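Local coordinates for protein ATP-dependent DNA helicase (Mycobacterium smegmatis, PDB 5V9X) that unwinds RNA:DNA hybrids in the 3'-to-5' direction, probably using ATP hydrolysis to move along a single DNA strand, at residues S34-E39 with E129-P134; N298-A303 with V380-L385. One frame throughout, in Å; residues are numbered along the deposited sequence.

Contact 1 of 2, residues S34-E39 with E129-P134; sequences SALTRE and ERHGLP
E39 and H131 meet through OE1 and NE2, which lie 2.7 Å apart in a histidine-carboxylate hydrogen bond with NE2 as the donor. The carboxylate oxygen sits at the ring edge, near the imidazole plane, while NE2 reaches OE1 on its syn side; the carboxylate and ring planes are tilted 24° apart. The bond is bent, with an N-H...O angle of 134°. The same oxygen takes a second, weak bond from R130 NE, at 3.5 Å from E39 OE1, which makes a long salt bridge at the edge of the guanidinium. Two cationic or potentially cationic donors on one oxygen would probably favour the ionised carboxylate. The extended E39 side chain, its CG opposite the backbone N (chi1 -180°), spans the gap to the helix end. Beside this polar pair, L36 CD1 touches L133 CD1 at 3.8 Å, and L36 CD2 is almost as near to that same methyl.

Both L133 and H131 are placed by the end of helix 118-130, which closes in a Schellman motif: G132, at positive phi, is the C-prime residue, its N bonds E129 O at 3.1 Å, and L133 N bonds A128 O. Helix 35-44 is fixed in turn at its N-terminus, where the N-cap S34 and T37 both hydrogen-bond D85 OD1. On the last turns of helix 118-130, L36 also packs on V127 and A128, and E39 on V127.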
loop_
_atom_site.group_PDB
_atom_site.type_symbol
_atom_site.label_atom_id
_atom_site.label_comp_id
_atom_site.label_asym_id
_atom_site.label_seq_id
_atom_site.Cartn_x
_atom_site.Cartn_y
_atom_site.Cartn_z
ATOM N N SER A 34 11.170 28.025 -23.749
ATOM C CA SER A 34 11.346 29.432 -24.057
ATOM C C SER A 34 12.635 29.950 -23.421
ATOM O O SER A 34 13.282 29.275 -22.615
ATOM C CB SER A 34 10.144 30.240 -23.570
ATOM O OG SER A 34 10.005 30.151 -22.161
ATOM N N ALA A 35 13.014 31.173 -23.797
ATOM C CA ALA A 35 14.239 31.754 -23.256
ATOM C C ALA A 35 14.118 32.009 -21.757
ATOM O O ALA A 35 15.093 31.841 -21.015
ATOM C CB ALA A 35 14.583 33.044 -23.998
ATOM N N LEU A 36 12.930 32.402 -21.292
ATOM C CA LEU A 36 12.756 32.729 -19.879
ATOM C C LEU A 36 12.901 31.494 -18.998
ATOM O O LEU A 36 13.662 31.500 -18.025
ATOM C CB LEU A 36 11.397 33.390 -19.654
ATOM C CG LEU A 36 11.123 34.711 -20.372
ATOM C CD1 LEU A 36 9.789 35.275 -19.915
ATOM C CD2 LEU A 36 12.248 35.711 -20.139
ATOM N N THR A 37 12.164 30.424 -19.313
ATOM C CA THR A 37 12.262 29.211 -18.508
ATOM C C THR A 37 13.653 28.598 -18.595
ATOM O O THR A 37 14.152 28.047 -17.608
ATOM C CB THR A 37 11.200 28.199 -18.943
ATOM O OG1 THR A 37 9.903 28.795 -18.836
ATOM C CG2 THR A 37 11.243 26.964 -18.063
ATOM N N ARG A 38 14.301 28.701 -19.757
ATOM C CA ARG A 38 15.671 28.221 -19.881
ATOM C C ARG A 38 16.611 29.009 -18.979
ATOM O O ARG A 38 17.458 28.425 -18.292
ATOM C CB ARG A 38 16.127 28.308 -21.340
ATOM C CG ARG A 38 17.489 27.688 -21.602
ATOM C CD ARG A 38 18.034 28.060 -22.976
ATOM N NE ARG A 38 17.102 27.746 -24.057
ATOM C CZ ARG A 38 16.504 28.657 -24.819
ATOM N NH1 ARG A 38 16.747 29.946 -24.629
ATOM N NH2 ARG A 38 15.672 28.281 -25.782
ATOM N N GLU A 39 16.467 30.338 -18.955
ATOM C CA GLU A 39 17.356 31.153 -18.136
ATOM C C GLU A 39 17.135 30.896 -16.652
ATOM O O GLU A 39 18.095 30.879 -15.875
ATOM C CB GLU A 39 17.177 32.640 -18.449
ATOM C CG GLU A 39 18.092 33.539 -17.616
ATOM C CD GLU A 39 18.245 34.935 -18.187
ATOM O OE1 GLU A 39 17.392 35.798 -17.893
ATOM O OE2 GLU A 39 19.221 35.168 -18.933
ATOM N N GLU A 129 10.695 39.645 -15.756
ATOM C CA GLU A 129 10.814 41.068 -15.462
ATOM C C GLU A 129 12.249 41.563 -15.594
ATOM O O GLU A 129 12.465 42.738 -15.913
ATOM C CB GLU A 129 10.264 41.357 -14.065
ATOM C CG GLU A 129 8.791 41.001 -13.926
ATOM C CD GLU A 129 8.235 41.302 -12.549
ATOM O OE1 GLU A 129 9.029 41.603 -11.633
ATOM O OE2 GLU A 129 6.997 41.238 -12.386
ATOM N N ARG A 130 13.234 40.692 -15.360
ATOM C CA ARG A 130 14.624 41.062 -15.608
ATOM C C ARG A 130 14.837 41.493 -17.055
ATOM O O ARG A 130 15.656 42.379 -17.326
ATOM C CB ARG A 130 15.548 39.894 -15.253
ATOM C CG ARG A 130 16.987 40.040 -15.743
ATOM C CD ARG A 130 17.818 38.809 -15.402
ATOM N NE ARG A 130 18.877 38.567 -16.379
ATOM C CZ ARG A 130 20.109 39.057 -16.287
ATOM N NH1 ARG A 130 20.447 39.824 -15.261
ATOM N NH2 ARG A 130 21.006 38.781 -17.223
ATOM N N HIS A 131 14.100 40.895 -17.991
ATOM C CA HIS A 131 14.227 41.205 -19.408
ATOM C C HIS A 131 13.121 42.128 -19.912
ATOM O O HIS A 131 12.932 42.254 -21.127
ATOM C CB HIS A 131 14.259 39.913 -20.227
ATOM C CG HIS A 131 15.547 39.158 -20.108
ATOM N ND1 HIS A 131 16.693 39.537 -20.774
ATOM C CD2 HIS A 131 15.873 38.053 -19.399
ATOM C CE1 HIS A 131 17.668 38.696 -20.481
ATOM N NE2 HIS A 131 17.197 37.785 -19.648
ATOM N N GLY A 132 12.391 42.780 -19.007
ATOM C CA GLY A 132 11.379 43.744 -19.385
ATOM C C GLY A 132 10.053 43.166 -19.825
ATOM O O GLY A 132 9.150 43.936 -20.177
ATOM N N LEU A 133 9.899 41.847 -19.815
ATOM C CA LEU A 133 8.668 41.218 -20.261
ATOM C C LEU A 133 7.630 41.210 -19.141
ATOM O O LEU A 133 7.973 41.323 -17.962
ATOM C CB LEU A 133 8.952 39.793 -20.728
ATOM C CG LEU A 133 9.989 39.642 -21.842
ATOM C CD1 LEU A 133 10.122 38.186 -22.258
ATOM C CD2 LEU A 133 9.631 40.514 -23.035
ATOM N N PRO A 134 6.347 41.091 -19.483
ATOM C CA PRO A 134 5.325 40.976 -18.438
ATOM C C PRO A 134 5.395 39.620 -17.751
ATOM O O PRO A 134 5.675 38.595 -18.379
ATOM C CB PRO A 134 4.009 41.151 -19.204
ATOM C CG PRO A 134 4.326 40.709 -20.588
ATOM C CD PRO A 134 5.749 41.133 -20.831
#

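Contact 2 of 2, residues N298-A303 with V380-L385; sequences NSRRLA and VATSSL. With nucleotides of chain B.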
loop_
_atom_site.group_PDB
_atom_site.type_symbol
_atom_site.label_atom_id
_atom_site.label_comp_id
_atom_site.label_asym_id
_atom_site.label_seq_id
_atom_site.Cartn_x
_atom_site.Cartn_y
_atom_site.Cartn_z
ATOM N N ASN A 298 4.449 1.668 11.861
ATOM C CA ASN A 298 3.513 0.946 11.009
ATOM C C ASN A 298 2.069 1.014 11.499
ATOM O O ASN A 298 1.226 0.269 10.990
ATOM C CB ASN A 298 3.950 -0.517 10.872
ATOM C CG ASN A 298 5.224 -0.670 10.059
ATOM O OD1 ASN A 298 5.632 0.247 9.346
ATOM N ND2 ASN A 298 5.854 -1.835 10.156
ATOM N N SER A 299 1.758 1.879 12.461
ATOM C CA SER A 299 0.377 2.087 12.873
ATOM C C SER A 299 0.264 3.465 13.505
ATOM O O SER A 299 1.263 4.070 13.906
ATOM C CB SER A 299 -0.101 1.003 13.846
ATOM O OG SER A 299 0.466 1.180 15.132
ATOM N N ARG A 300 -0.975 3.957 13.586
ATOM C CA ARG A 300 -1.206 5.265 14.188
ATOM C C ARG A 300 -1.007 5.221 15.698
ATOM O O ARG A 300 -0.408 6.136 16.276
ATOM C CB ARG A 300 -2.611 5.761 13.846
ATOM C CG ARG A 300 -2.854 5.980 12.360
ATOM C CD ARG A 300 -4.234 6.574 12.118
ATOM N NE ARG A 300 -5.305 5.633 12.437
ATOM C CZ ARG A 300 -6.095 5.064 11.530
ATOM N NH1 ARG A 300 -5.942 5.350 10.244
ATOM N NH2 ARG A 300 -7.042 4.219 11.909
ATOM N N ARG A 301 -1.500 4.167 16.355
ATOM C CA ARG A 301 -1.353 4.065 17.805
ATOM C C ARG A 301 0.114 4.021 18.212
ATOM O O ARG A 301 0.507 4.639 19.208
ATOM C CB ARG A 301 -2.098 2.837 18.330
ATOM C CG ARG A 301 -3.578 3.078 18.599
ATOM C CD ARG A 301 -4.258 1.843 19.174
ATOM N NE ARG A 301 -4.326 0.750 18.207
ATOM C CZ ARG A 301 -4.808 -0.460 18.474
ATOM N NH1 ARG A 301 -5.270 -0.742 19.686
ATOM N NH2 ARG A 301 -4.828 -1.390 17.529
ATOM N N LEU A 302 0.944 3.300 17.454
ATOM C CA LEU A 302 2.368 3.258 17.773
ATOM C C LEU A 302 3.021 4.618 17.562
ATOM O O LEU A 302 3.932 4.996 18.307
ATOM C CB LEU A 302 3.069 2.191 16.937
ATOM C CG LEU A 302 4.537 1.933 17.294
ATOM C CD1 LEU A 302 4.657 1.345 18.692
ATOM C CD2 LEU A 302 5.199 1.025 16.269
ATOM N N ALA A 303 2.571 5.365 16.550
ATOM C CA ALA A 303 3.112 6.700 16.309
ATOM C C ALA A 303 2.795 7.642 17.468
ATOM O O ALA A 303 3.662 8.392 17.932
ATOM C CB ALA A 303 2.568 7.255 14.993
ATOM N N VAL A 380 7.131 11.616 14.053
ATOM C CA VAL A 380 6.791 10.199 14.060
ATOM C C VAL A 380 5.560 10.027 13.182
ATOM O O VAL A 380 4.449 10.398 13.575
ATOM C CB VAL A 380 6.545 9.680 15.482
ATOM C CG1 VAL A 380 6.370 8.170 15.471
ATOM C CG2 VAL A 380 7.689 10.087 16.401
ATOM N N ALA A 381 5.745 9.460 11.995
ATOM C CA ALA A 381 4.700 9.429 10.986
ATOM C C ALA A 381 4.359 8.003 10.573
ATOM O O ALA A 381 5.141 7.066 10.765
ATOM C CB ALA A 381 5.109 10.233 9.745
ATOM N N THR A 382 3.168 7.855 10.003
ATOM C CA THR A 382 2.774 6.640 9.308
ATOM C C THR A 382 3.170 6.779 7.836
ATOM O O THR A 382 4.032 7.592 7.490
ATOM C CB THR A 382 1.274 6.391 9.488
ATOM O OG1 THR A 382 0.537 7.506 8.968
ATOM C CG2 THR A 382 0.935 6.198 10.959
ATOM N N SER A 383 2.537 6.006 6.951
ATOM C CA SER A 383 2.772 6.161 5.519
ATOM C C SER A 383 2.247 7.484 4.974
ATOM O O SER A 383 2.376 7.730 3.769
ATOM C CB SER A 383 2.139 4.997 4.756
ATOM O OG SER A 383 0.751 4.903 5.028
ATOM N N SER A 384 1.662 8.331 5.827
ATOM C CA SER A 384 1.198 9.646 5.402
ATOM C C SER A 384 2.332 10.526 4.893
ATOM O O SER A 384 2.075 11.486 4.157
ATOM C CB SER A 384 0.484 10.337 6.564
ATOM O OG SER A 384 1.353 10.478 7.677
ATOM N N LEU A 385 3.576 10.231 5.276
ATOM C CA LEU A 385 4.745 10.951 4.783
ATOM C C LEU A 385 5.692 10.034 4.018
ATOM O O LEU A 385 6.884 10.340 3.899
ATOM C CB LEU A 385 5.489 11.625 5.937
ATOM C CG LEU A 385 4.716 12.598 6.824
ATOM C CD1 LEU A 385 5.656 13.259 7.820
ATOM C CD2 LEU A 385 4.004 13.637 5.983
ATOM P P DC B 7 -3.298 1.609 11.116
ATOM O OP1 DC B 7 -3.040 2.180 12.455
ATOM O OP2 DC B 7 -4.627 1.046 10.798
ATOM O "O5'" DC B 7 -2.951 2.719 10.039
ATOM C "C5'" DC B 7 -1.592 2.982 9.739
ATOM C "C4'" DC B 7 -1.441 3.418 8.300
ATOM O "O4'" DC B 7 -1.592 2.284 7.431
ATOM C "C3'" DC B 7 -2.490 4.419 7.835
ATOM O "O3'" DC B 7 -1.945 5.725 7.870
ATOM C "C2'" DC B 7 -2.828 3.984 6.399
ATOM C "C1'" DC B 7 -1.942 2.763 6.163
ATOM N N1 DC B 7 -2.631 1.680 5.415
ATOM C C2 DC B 7 -2.257 1.407 4.096
ATOM O O2 DC B 7 -1.346 2.068 3.581
ATOM N N3 DC B 7 -2.901 0.422 3.421
ATOM C C4 DC B 7 -3.878 -0.263 4.017
ATOM N N4 DC B 7 -4.485 -1.225 3.313
ATOM C C5 DC B 7 -4.276 0.007 5.359
ATOM C C6 DC B 7 -3.634 0.977 6.014
ATOM P P DT B 8 -2.904 7.008 7.771
ATOM O OP1 DT B 8 -2.142 8.162 8.291
ATOM O OP2 DT B 8 -4.209 6.663 8.376
ATOM O "O5'" DT B 8 -3.122 7.196 6.198
ATOM C "C5'" DT B 8 -1.998 7.240 5.325
ATOM C "C4'" DT B 8 -2.419 6.984 3.889
ATOM O "O4'" DT B 8 -2.777 5.602 3.721
ATOM C "C3'" DT B 8 -3.645 7.763 3.435
ATOM O "O3'" DT B 8 -3.231 8.948 2.781
ATOM C "C2'" DT B 8 -4.367 6.802 2.465
ATOM C "C1'" DT B 8 -3.575 5.494 2.574
ATOM N N1 DT B 8 -4.431 4.280 2.706
ATOM C C2 DT B 8 -4.440 3.351 1.693
ATOM O O2 DT B 8 -3.777 3.465 0.678
ATOM N N3 DT B 8 -5.256 2.274 1.911
ATOM C C4 DT B 8 -6.051 2.039 3.019
ATOM O O4 DT B 8 -6.753 1.037 3.123
ATOM C C5 DT B 8 -5.995 3.053 4.045
ATOM C C7 DT B 8 -6.811 2.908 5.293
ATOM C C6 DT B 8 -5.198 4.112 3.841
ATOM P P DG B 6 -3.817 -4.388 13.879
ATOM O OP1 DG B 6 -4.603 -3.566 14.827
ATOM O OP2 DG B 6 -4.513 -5.229 12.879
ATOM O "O5'" DG B 6 -2.823 -3.436 13.089
ATOM C "C5'" DG B 6 -3.312 -2.580 12.103
ATOM C "C4'" DG B 6 -2.170 -1.812 11.486
ATOM O "O4'" DG B 6 -1.252 -2.732 10.858
ATOM C "C3'" DG B 6 -2.586 -0.809 10.420
ATOM O "O3'" DG B 6 -2.193 0.483 10.826
ATOM C "C2'" DG B 6 -1.851 -1.267 9.149
ATOM C "C1'" DG B 6 -0.731 -2.141 9.699
ATOM N N9 DG B 6 -0.299 -3.216 8.797
ATOM C C8 DG B 6 -0.023 -4.518 9.146
ATOM N N7 DG B 6 0.345 -5.262 8.141
ATOM C C5 DG B 6 0.318 -4.403 7.050
ATOM C C6 DG B 6 0.623 -4.649 5.688
ATOM O O6 DG B 6 0.987 -5.711 5.162
ATOM N N1 DG B 6 0.466 -3.503 4.909
ATOM C C2 DG B 6 0.067 -2.276 5.386
ATOM N N2 DG B 6 -0.027 -1.288 4.484
ATOM N N3 DG B 6 -0.219 -2.031 6.658
ATOM C C4 DG B 6 -0.074 -3.136 7.434
#
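T382 turns its two branches to different partners: the methyl CG2 packs on the start of helix 300-318, 3.6 Å from S299 O and 4.0 Å from R300 CG, while OG1 donates to OP1 of DT8 of chain B at 2.8 Å and takes a weak bond from S384 N. With OG1 between backbone N and carbonyl carbon (chi1 59°), CG2 lies anti to the carbonyl carbon, which accounts for this division. The tight part continues through A303, whose CB lies 3.9 Å from V380 CG1, both residues buried.

The other side is polar and more open, and faces the DNA. R300 grips two successive phosphates: its backbone N bonds OP1 of DC7 of chain B at 2.9 Å, nearly straight at 171°, and its NH1 bonds OP2 of DT8 of chain B, also at 2.9 Å but more bent. That oxygen is in the guanidinium plane, at its edge, whereas O5' of DC7 of chain B stands over one face. The bend at chi3 (-68°) turns the guanidinium to the DT8 phosphate. S299 is the N-cap, its OG accepting from L302 N at 3.2 Å. The exposed R301 has its NH2 at 3.5 Å from OP1 of DG6 of chain B, in the guanidinium plane, and its NH1 forms a salt bridge with E571.

Such phosphate binding is consistent with tracking-strand contacts in the second RecA-like domain of superfamily 2 helicases. Strand 378-381 lies between strands 352-355 and 292-296 of the parallel sheet, and helix 300-318 follows 292-296 and packs L306, T307 and L310 against V380.

In the fold
The two contacts lie about 44 Å apart between centres and share no helix or strand. Contact 1 is a surface contact, about 30 Å from the bound DNA by nearest atoms, and joins the first turns of helix 35-44 to the end of helix 118-130 and the loop after it. Contact 2 is largely buried, its centre about 13 Å from that of the chain, and joins a helix to a strand of the second parallel sheet and the loop that follows it. The areas buried are nearly equal, 213 and 208 Å², but the chemistry differs: contact 1 combines a leucine pair with a charged and polar pairing within the protein, whereas in contact 2 the segments meet largely through apolar atoms and turn polar groups to phosphates.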